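Local coordinates for protein Exo-1,3/1,4-beta-glucanase (Pseudoalteromonas sp., PDB 3UT0) that probably hydrolyses beta-1,3- and beta-1,4-linked glucans from their chain ends, as a calcium-binding family 3 glycoside hydrolase with beta-glucosidase-like activity, at residues A[645-650]-A[698-703]; A[523-528]-A[543-548]. All blocks are in the same frame, centred on the assembly; numbering follows the deposited sequence.

Contact 1. Residues A[645-650]-A[698-703]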
ATOM      1  N   LYS A 645      29.314  12.928  -2.887  1.00 62.51           N
ATOM      2  CA  LYS A 645      30.676  12.693  -2.429  1.00 64.67           C
ATOM      3  C   LYS A 645      31.152  13.865  -1.575  1.00 70.29           C
ATOM      4  O   LYS A 645      30.931  15.031  -1.922  1.00 64.67           O
ATOM      5  CB  LYS A 645      31.623  12.542  -3.623  0.50 67.23           C
ATOM      6  CG  LYS A 645      31.232  11.484  -4.641  0.50 65.59           C
ATOM      7  CD  LYS A 645      32.231  11.457  -5.790  0.50 62.62           C
ATOM      8  CE  LYS A 645      31.919  10.346  -6.777  0.50 67.70           C
ATOM      9  NZ  LYS A 645      32.944  10.270  -7.857  0.50 69.29           N
ATOM     10  N   ASN A 646      31.798  13.540  -0.461  1.00 53.89           N
ATOM     11  CA  ASN A 646      32.381  14.533   0.439  1.00 55.27           C
ATOM     12  C   ASN A 646      31.346  15.267   1.292  1.00 51.05           C
ATOM     13  O   ASN A 646      31.688  16.210   2.001  1.00 53.96           O
ATOM     14  CB  ASN A 646      33.281  15.529  -0.311  0.50 47.26           C
ATOM     15  CG  ASN A 646      34.734  15.448   0.124  0.50 72.42           C
ATOM     16  OD1 ASN A 646      35.036  15.010   1.233  0.50 85.39           O
ATOM     17  ND2 ASN A 646      35.634  15.916  -0.729  0.50 80.02           N
ATOM     18  N   MET A 647      30.095  14.815   1.240  1.00 42.96           N
ATOM     19  CA  MET A 647      29.009  15.416   2.017  1.00 29.57           C
ATOM     20  C   MET A 647      28.471  14.459   3.085  1.00 60.01           C
ATOM     21  O   MET A 647      28.405  13.249   2.882  1.00 33.29           O
ATOM     22  CB  MET A 647      27.844  15.841   1.107  1.00 29.58           C
ATOM     23  CG  MET A 647      28.229  16.737  -0.060  1.00 54.26           C
ATOM     24  SD  MET A 647      28.867  18.304   0.546  1.00 45.83           S
ATOM     25  CE  MET A 647      27.378  19.044   1.186  1.00 42.36           C
ATOM     26  N   THR A 648      28.068  15.024   4.215  1.00 51.38           N
ATOM     27  CA  THR A 648      27.511  14.257   5.314  1.00 49.45           C
ATOM     28  C   THR A 648      26.522  15.128   6.079  1.00 50.14           C
ATOM     29  O   THR A 648      26.603  16.351   6.031  1.00 33.89           O
ATOM     30  CB  THR A 648      28.609  13.814   6.291  1.00 43.94           C
ATOM     31  OG1 THR A 648      28.010  13.213   7.443  1.00 36.13           O
ATOM     32  CG2 THR A 648      29.424  15.010   6.749  1.00 48.24           C
ATOM     33  N   TRP A 649      25.587  14.497   6.781  1.00 26.61           N
ATOM     34  CA  TRP A 649      24.743  15.222   7.726  1.00 29.64           C
ATOM     35  C   TRP A 649      25.477  15.328   9.046  1.00 20.24           C
ATOM     36  O   TRP A 649      26.340  14.511   9.348  1.00 35.83           O
ATOM     37  CB  TRP A 649      23.398  14.518   7.958  1.00 29.41           C
ATOM     38  CG  TRP A 649      22.573  14.342   6.720  1.00 32.59           C
ATOM     39  CD1 TRP A 649      22.406  13.189   6.005  1.00 43.30           C
ATOM     40  CD2 TRP A 649      21.813  15.348   6.036  1.00 45.62           C
ATOM     41  NE1 TRP A 649      21.586  13.410   4.930  1.00 31.41           N
ATOM     42  CE2 TRP A 649      21.211  14.727   4.921  1.00 34.09           C
ATOM     43  CE3 TRP A 649      21.590  16.714   6.247  1.00 14.95           C
ATOM     44  CZ2 TRP A 649      20.394  15.419   4.034  1.00 28.79           C
ATOM     45  CZ3 TRP A 649      20.770  17.387   5.373  1.00 23.38           C
ATOM     46  CH2 TRP A 649      20.182  16.743   4.283  1.00 27.74           C
ATOM     47  N   GLN A 650      25.152  16.362   9.811  1.00 32.54           N
ATOM     48  CA  GLN A 650      25.701  16.551  11.145  1.00 33.07           C
ATOM     49  C   GLN A 650      24.554  16.914  12.048  1.00 30.56           C
ATOM     50  O   GLN A 650      23.752  17.793  11.725  1.00 40.00           O
ATOM     51  CB  GLN A 650      26.736  17.679  11.212  1.00 24.55           C
ATOM     52  CG  GLN A 650      28.092  17.372  10.629  1.00 48.26           C
ATOM     53  CD  GLN A 650      29.156  18.357  11.100  1.00 53.34           C
ATOM     54  OE1 GLN A 650      28.927  19.158  12.014  1.00 46.12           O
ATOM     55  NE2 GLN A 650      30.329  18.296  10.480  1.00 43.91           N
ATOM     56  N   LEU A 698      21.197  21.197  12.898  1.00 24.31           N
ATOM     57  CA  LEU A 698      21.428  20.298  11.782  1.00 31.21           C
ATOM     58  C   LEU A 698      22.305  20.972  10.748  1.00 21.70           C
ATOM     59  O   LEU A 698      22.108  22.145  10.460  1.00 37.72           O
ATOM     60  CB  LEU A 698      20.096  19.937  11.123  1.00 25.86           C
ATOM     61  CG  LEU A 698      20.259  19.264   9.764  1.00 32.55           C
ATOM     62  CD1 LEU A 698      20.872  17.885   9.935  1.00 27.63           C
ATOM     63  CD2 LEU A 698      18.943  19.201   9.056  1.00 30.89           C
ATOM     64  N   SER A 699      23.252  20.247  10.166  1.00 22.24           N
ATOM     65  CA  SER A 699      23.965  20.822   9.036  1.00 37.19           C
ATOM     66  C   SER A 699      24.197  19.809   7.927  1.00 36.00           C
ATOM     67  O   SER A 699      24.389  18.622   8.190  1.00 36.86           O
ATOM     68  CB  SER A 699      25.271  21.517   9.484  1.00 26.74           C
ATOM     69  OG  SER A 699      26.093  20.667  10.260  1.00 55.27           O
ATOM     70  N   LEU A 700      24.123  20.279   6.691  1.00 27.89           N
ATOM     71  CA  LEU A 700      24.622  19.517   5.566  1.00 30.78           C
ATOM     72  C   LEU A 700      26.049  20.019   5.349  1.00 37.12           C
ATOM     73  O   LEU A 700      26.256  21.184   5.016  1.00 28.28           O
ATOM     74  CB  LEU A 700      23.740  19.757   4.347  1.00 29.00           C
ATOM     75  CG  LEU A 700      24.149  19.079   3.043  1.00 34.34           C
ATOM     76  CD1 LEU A 700      24.370  17.626   3.291  1.00 23.21           C
ATOM     77  CD2 LEU A 700      23.097  19.297   1.956  1.00 27.42           C
ATOM     78  N   SER A 701      27.023  19.146   5.589  1.00 42.44           N
ATOM     79  CA  SER A 701      28.418  19.547   5.714  1.00 50.24           C
ATOM     80  C   SER A 701      29.368  18.836   4.762  1.00 49.69           C
ATOM     81  O   SER A 701      29.144  17.695   4.370  1.00 37.25           O
ATOM     82  CB  SER A 701      28.893  19.298   7.142  1.00 34.89           C
ATOM     83  OG  SER A 701      28.021  19.898   8.076  1.00 43.07           O
ATOM     84  N   TYR A 702      30.449  19.521   4.417  1.00 45.42           N
ATOM     85  CA  TYR A 702      31.540  18.911   3.676  1.00 40.61           C
ATOM     86  C   TYR A 702      32.385  18.089   4.660  1.00 37.22           C
ATOM     87  O   TYR A 702      32.611  18.513   5.793  1.00 37.09           O
ATOM     88  CB  TYR A 702      32.381  20.000   2.973  1.00 35.13           C
ATOM     89  CG  TYR A 702      31.633  20.788   1.909  1.00 24.73           C
ATOM     90  CD1 TYR A 702      31.615  20.361   0.588  1.00 25.74           C
ATOM     91  CD2 TYR A 702      30.939  21.949   2.227  1.00 33.98           C
ATOM     92  CE1 TYR A 702      30.931  21.062  -0.388  1.00 35.42           C
ATOM     93  CE2 TYR A 702      30.247  22.661   1.251  1.00 33.85           C
ATOM     94  CZ  TYR A 702      30.254  22.213  -0.055  1.00 42.15           C
ATOM     95  OH  TYR A 702      29.579  22.906  -1.034  1.00 41.29           O
ATOM     96  N   LEU A 703      32.834  16.911   4.241  1.00 45.27           N
ATOM     97  CA  LEU A 703      33.733  16.109   5.070  1.00 51.20           C
ATOM     98  C   LEU A 703      35.077  16.820   5.229  1.00 58.59           C
ATOM     99  O   LEU A 703      35.686  16.801   6.296  1.00 57.10           O
ATOM    100  CB  LEU A 703      33.937  14.714   4.468  1.00 47.39           C
ATOM    101  CG  LEU A 703      32.993  13.582   4.905  1.00 61.73           C
ATOM    102  CD1 LEU A 703      32.845  13.560   6.421  1.00 52.68           C
ATOM    103  CD2 LEU A 703      31.644  13.690   4.233  1.00 59.04           C
TER

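Contact 2. Residues A[523-528]-A[543-548]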
ATOM      1  N   ILE A 523     -11.851  -3.642 -39.545  1.00 95.24           N
ATOM      2  CA  ILE A 523     -12.253  -4.699 -38.613  1.00 88.43           C
ATOM      3  C   ILE A 523     -12.792  -4.076 -37.326  1.00 76.73           C
ATOM      4  O   ILE A 523     -12.117  -3.252 -36.700  1.00 71.30           O
ATOM      5  CB  ILE A 523     -11.061  -5.606 -38.237  1.00 81.72           C
ATOM      6  CG1 ILE A 523     -10.494  -6.321 -39.463  1.00 79.13           C
ATOM      7  CG2 ILE A 523     -11.474  -6.616 -37.176  1.00 72.58           C
ATOM      8  CD1 ILE A 523      -9.128  -6.922 -39.219  1.00 81.06           C
ATOM      9  N   PRO A 524     -14.013  -4.464 -36.929  1.00 59.57           N
ATOM     10  CA  PRO A 524     -14.621  -3.975 -35.683  1.00 67.06           C
ATOM     11  C   PRO A 524     -13.795  -4.360 -34.461  1.00 74.85           C
ATOM     12  O   PRO A 524     -13.322  -5.500 -34.391  1.00 59.37           O
ATOM     13  CB  PRO A 524     -15.962  -4.715 -35.643  1.00 64.18           C
ATOM     14  CG  PRO A 524     -16.228  -5.136 -37.047  1.00 63.83           C
ATOM     15  CD  PRO A 524     -14.889  -5.396 -37.655  1.00 61.08           C
ATOM     16  N   VAL A 525     -13.587  -3.413 -33.540  1.00 73.53           N
ATOM     17  CA  VAL A 525     -12.660  -3.638 -32.431  1.00 66.20           C
ATOM     18  C   VAL A 525     -13.328  -3.537 -31.058  1.00 60.25           C
ATOM     19  O   VAL A 525     -13.908  -2.511 -30.698  1.00 60.74           O
ATOM     20  CB  VAL A 525     -11.504  -2.615 -32.479  1.00 60.47           C
ATOM     21  CG1 VAL A 525     -10.762  -2.577 -31.150  1.00 51.83           C
ATOM     22  CG2 VAL A 525     -10.557  -2.939 -33.625  1.00 61.69           C
ATOM     23  N   VAL A 526     -13.223  -4.619 -30.295  1.00 58.41           N
ATOM     24  CA  VAL A 526     -13.640  -4.659 -28.899  1.00 45.46           C
ATOM     25  C   VAL A 526     -12.412  -4.769 -28.005  1.00 53.23           C
ATOM     26  O   VAL A 526     -11.664  -5.741 -28.096  1.00 46.80           O
ATOM     27  CB  VAL A 526     -14.552  -5.859 -28.616  1.00 58.83           C
ATOM     28  CG1 VAL A 526     -14.772  -6.024 -27.112  1.00 42.30           C
ATOM     29  CG2 VAL A 526     -15.882  -5.690 -29.344  1.00 55.41           C
ATOM     30  N   THR A 527     -12.183  -3.750 -27.185  1.00 56.18           N
ATOM     31  CA  THR A 527     -11.003  -3.679 -26.334  1.00 46.70           C
ATOM     32  C   THR A 527     -11.271  -4.125 -24.901  1.00 53.10           C
ATOM     33  O   THR A 527     -12.162  -3.610 -24.242  1.00 41.87           O
ATOM     34  CB  THR A 527     -10.410  -2.254 -26.323  1.00 49.72           C
ATOM     35  OG1 THR A 527      -9.904  -1.934 -27.625  1.00 52.71           O
ATOM     36  CG2 THR A 527      -9.274  -2.159 -25.321  1.00 49.31           C
ATOM     37  N   VAL A 528     -10.474  -5.067 -24.419  1.00 48.62           N
ATOM     38  CA  VAL A 528     -10.536  -5.463 -23.029  1.00 39.67           C
ATOM     39  C   VAL A 528      -9.312  -4.868 -22.351  1.00 50.60           C
ATOM     40  O   VAL A 528      -8.173  -5.195 -22.681  1.00 51.38           O
ATOM     41  CB  VAL A 528     -10.550  -7.010 -22.858  1.00 49.01           C
ATOM     42  CG1 VAL A 528     -10.534  -7.403 -21.392  1.00 37.31           C
ATOM     43  CG2 VAL A 528     -11.751  -7.621 -23.563  1.00 36.85           C
ATOM     44  N   ALA A 543     -10.037   4.540 -30.975  1.00 54.66           N
ATOM     45  CA  ALA A 543      -9.641   3.463 -31.877  1.00 44.62           C
ATOM     46  C   ALA A 543     -10.381   2.172 -31.588  1.00 59.93           C
ATOM     47  O   ALA A 543     -10.065   1.122 -32.152  1.00 71.90           O
ATOM     48  CB  ALA A 543      -8.129   3.241 -31.813  1.00 51.67           C
ATOM     49  N   SER A 544     -11.384   2.259 -30.722  1.00 46.66           N
ATOM     50  CA  SER A 544     -12.129   1.082 -30.308  1.00 58.41           C
ATOM     51  C   SER A 544     -13.609   1.304 -30.601  1.00 65.11           C
ATOM     52  O   SER A 544     -14.135   2.403 -30.398  1.00 71.66           O
ATOM     53  CB  SER A 544     -11.942   0.831 -28.817  1.00 67.17           C
ATOM     54  OG  SER A 544     -10.564   0.721 -28.501  1.00 60.19           O
ATOM     55  N   ASP A 545     -14.275   0.261 -31.090  1.00 65.02           N
ATOM     56  CA  ASP A 545     -15.726   0.272 -31.239  1.00 45.17           C
ATOM     57  C   ASP A 545     -16.417   0.004 -29.914  1.00 54.27           C
ATOM     58  O   ASP A 545     -17.418   0.641 -29.582  1.00 60.81           O
ATOM     59  CB  ASP A 545     -16.145  -0.759 -32.283  1.00 58.02           C
ATOM     60  CG  ASP A 545     -15.571  -0.446 -33.660  1.00 82.79           C
ATOM     61  OD1 ASP A 545     -14.520  -1.037 -34.006  1.00 83.68           O
ATOM     62  OD2 ASP A 545     -16.125   0.412 -34.375  1.00 88.96           O
ATOM     63  N   ALA A 546     -15.855  -0.923 -29.145  1.00 58.78           N
ATOM     64  CA  ALA A 546     -16.292  -1.139 -27.775  1.00 59.93           C
ATOM     65  C   ALA A 546     -15.073  -1.138 -26.865  1.00 55.21           C
ATOM     66  O   ALA A 546     -13.978  -1.503 -27.289  1.00 50.43           O
ATOM     67  CB  ALA A 546     -17.059  -2.445 -27.647  1.00 51.23           C
ATOM     68  N   PHE A 547     -15.270  -0.764 -25.604  1.00 48.61           N
ATOM     69  CA  PHE A 547     -14.165  -0.662 -24.668  1.00 51.68           C
ATOM     70  C   PHE A 547     -14.697  -1.060 -23.293  1.00 50.43           C
ATOM     71  O   PHE A 547     -15.674  -0.461 -22.776  1.00 47.96           O
ATOM     72  CB  PHE A 547     -13.620   0.780 -24.648  1.00 53.90           C
ATOM     73  CG  PHE A 547     -12.303   0.955 -23.905  1.00 59.36           C
ATOM     74  CD1 PHE A 547     -11.128   1.149 -24.615  1.00 58.82           C
ATOM     75  CD2 PHE A 547     -12.236   0.924 -22.522  1.00 55.61           C
ATOM     76  CE1 PHE A 547      -9.923   1.330 -23.966  1.00 37.74           C
ATOM     77  CE2 PHE A 547     -11.019   1.090 -21.871  1.00 60.37           C
ATOM     78  CZ  PHE A 547      -9.866   1.291 -22.595  1.00 47.33           C
ATOM     79  N   VAL A 548     -14.046  -2.072 -22.720  1.00 30.59           N
ATOM     80  CA  VAL A 548     -14.396  -2.635 -21.428  1.00 29.13           C
ATOM     81  C   VAL A 548     -13.271  -2.464 -20.426  1.00 45.49           C
ATOM     82  O   VAL A 548     -12.157  -2.914 -20.666  1.00 47.53           O
ATOM     83  CB  VAL A 548     -14.709  -4.128 -21.546  1.00 37.86           C
ATOM     84  CG1 VAL A 548     -14.998  -4.720 -20.180  1.00 43.76           C
ATOM     85  CG2 VAL A 548     -15.867  -4.357 -22.501  1.00 41.31           C
TER

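Contact 1. Residues A[645-650]-A[698-703]
An antiparallel strand pair in the galactose-binding-like beta domain brings 647-650 alongside 698-702, Met647 facing Tyr702 and Trp649 facing Leu700 as non-hydrogen-bonded pairs. Between them, Thr648 and Ser701 exchange two backbone bonds, Thr648 N to Ser701 O and Ser701 N to Thr648 O, both 2.9 Å. Gln650 and Ser699 form the next hydrogen-bonded pair, and at the corner of the chain Leu703 N gives a hydrogen bond to Asn646 O, the donor tilted 34° from the carbonyl plane.

The face carrying Met647, Trp649, Leu700 and Tyr702 is apolar and aromatic. The Met647 chain, bent at chi2 and chi3, lies beside the Tyr702 side chain and sets SD over one ring face, 3.8 Å from the ring centroid, a Met-aromatic contact. Its methyl CE turns on to Leu700 CG at 3.7 Å. Leu700 in turn lays CD1 over the six-membered ring of the Trp649 indole, 4.2 Å from its centroid and close to the normal (11°), a CH-pi contact.

The other face is more polar. Thr648 OG1 bonds Trp649 O of its own strand, while CG2 of the same residue packs 3.6 Å from Leu703 CD2. The aliphatic part of Gln650 covers both serine hydroxyls, CB lying 3.2 Å from Ser699 OG; Ser701 OG is hydrogen-bonded to Asp781.

Strand 659-661 flanks 647-653 and strand 779-787 flanks 696-702, so the pair runs inside a six-stranded antiparallel sheet; Phe639 meets the Trp649 ring edge-to-face, and Phe690 of strand 687-692 also touches it.

Contact 2. Residues A[523-528]-A[543-548]
Val525 and Asp545 meet just ahead of the parallel pairing of Val526 with Ala546, in a beta-alpha-beta unit of the family 3 C-terminal domain: strand 525-530, helix 538-542 and strand 546-551. The tightly packed part is the buried ladder of Val526-Val528 with Ala546-Val548, entered by the bond from Ala546 N to Val525 O at 3.0 Å. Further along, Thr527 N bonds Ala546 O from above the carbonyl plane, 38° out of it, and Thr527 O takes Val548 N at 2.9 Å. On one face, Val526 CG2 rests on Ala546 CB, 3.8 Å away. On the other, Thr527 splits its branches: with OG1 anti to the carbonyl carbon (chi1 -66°), CG2 reaches Phe547 CE1 at 3.8 Å while the hydroxyl turns to Ser544.

The more open side is at Pro524 and Asp545, both partly exposed, where Pro524 adds little contact but Asp545 still holds the strand start. Its carboxylate OD1 receives Val525 N at 2.6 Å, on the anti side and 22° out of the carboxylate plane, and its own N gives Val525 O a second bond at 2.8 Å.

Strands 482-488 and 399-403 flank the pair, and Leu515 of helix 510-520 covers Val525 and Thr527. Ser544 OG, hydrogen-bonded to Glu540 O of helix 538-542, also accepts a hydrogen bond from Thr527 OG1, 2.9 Å from Ser544 OG.

Both contacts are largely buried pairs of neighbouring strands, but they serve different domains: their centres lie about 57 Å apart, and neither shares an element with the other. Contact 2 belongs to a beta-alpha-beta unit with parallel strands, whereas contact 1 joins antiparallel strands whose 47 intervening residues contain strands but no helix. Contact 1 covers more surface, 695 against 431 Å², and its cross-strand side-chain contacts include a sulfur and two aromatic rings. Contact 2 packs mostly small aliphatic groups, with one phenylalanine ring meeting a threonine methyl, and adds side-chain hydrogen bonds. In contact 1 Asn646 and Leu703 are exposed, Tyr702 and Gln650 partly; in contact 2 only Pro524 and Asp545 are partly so.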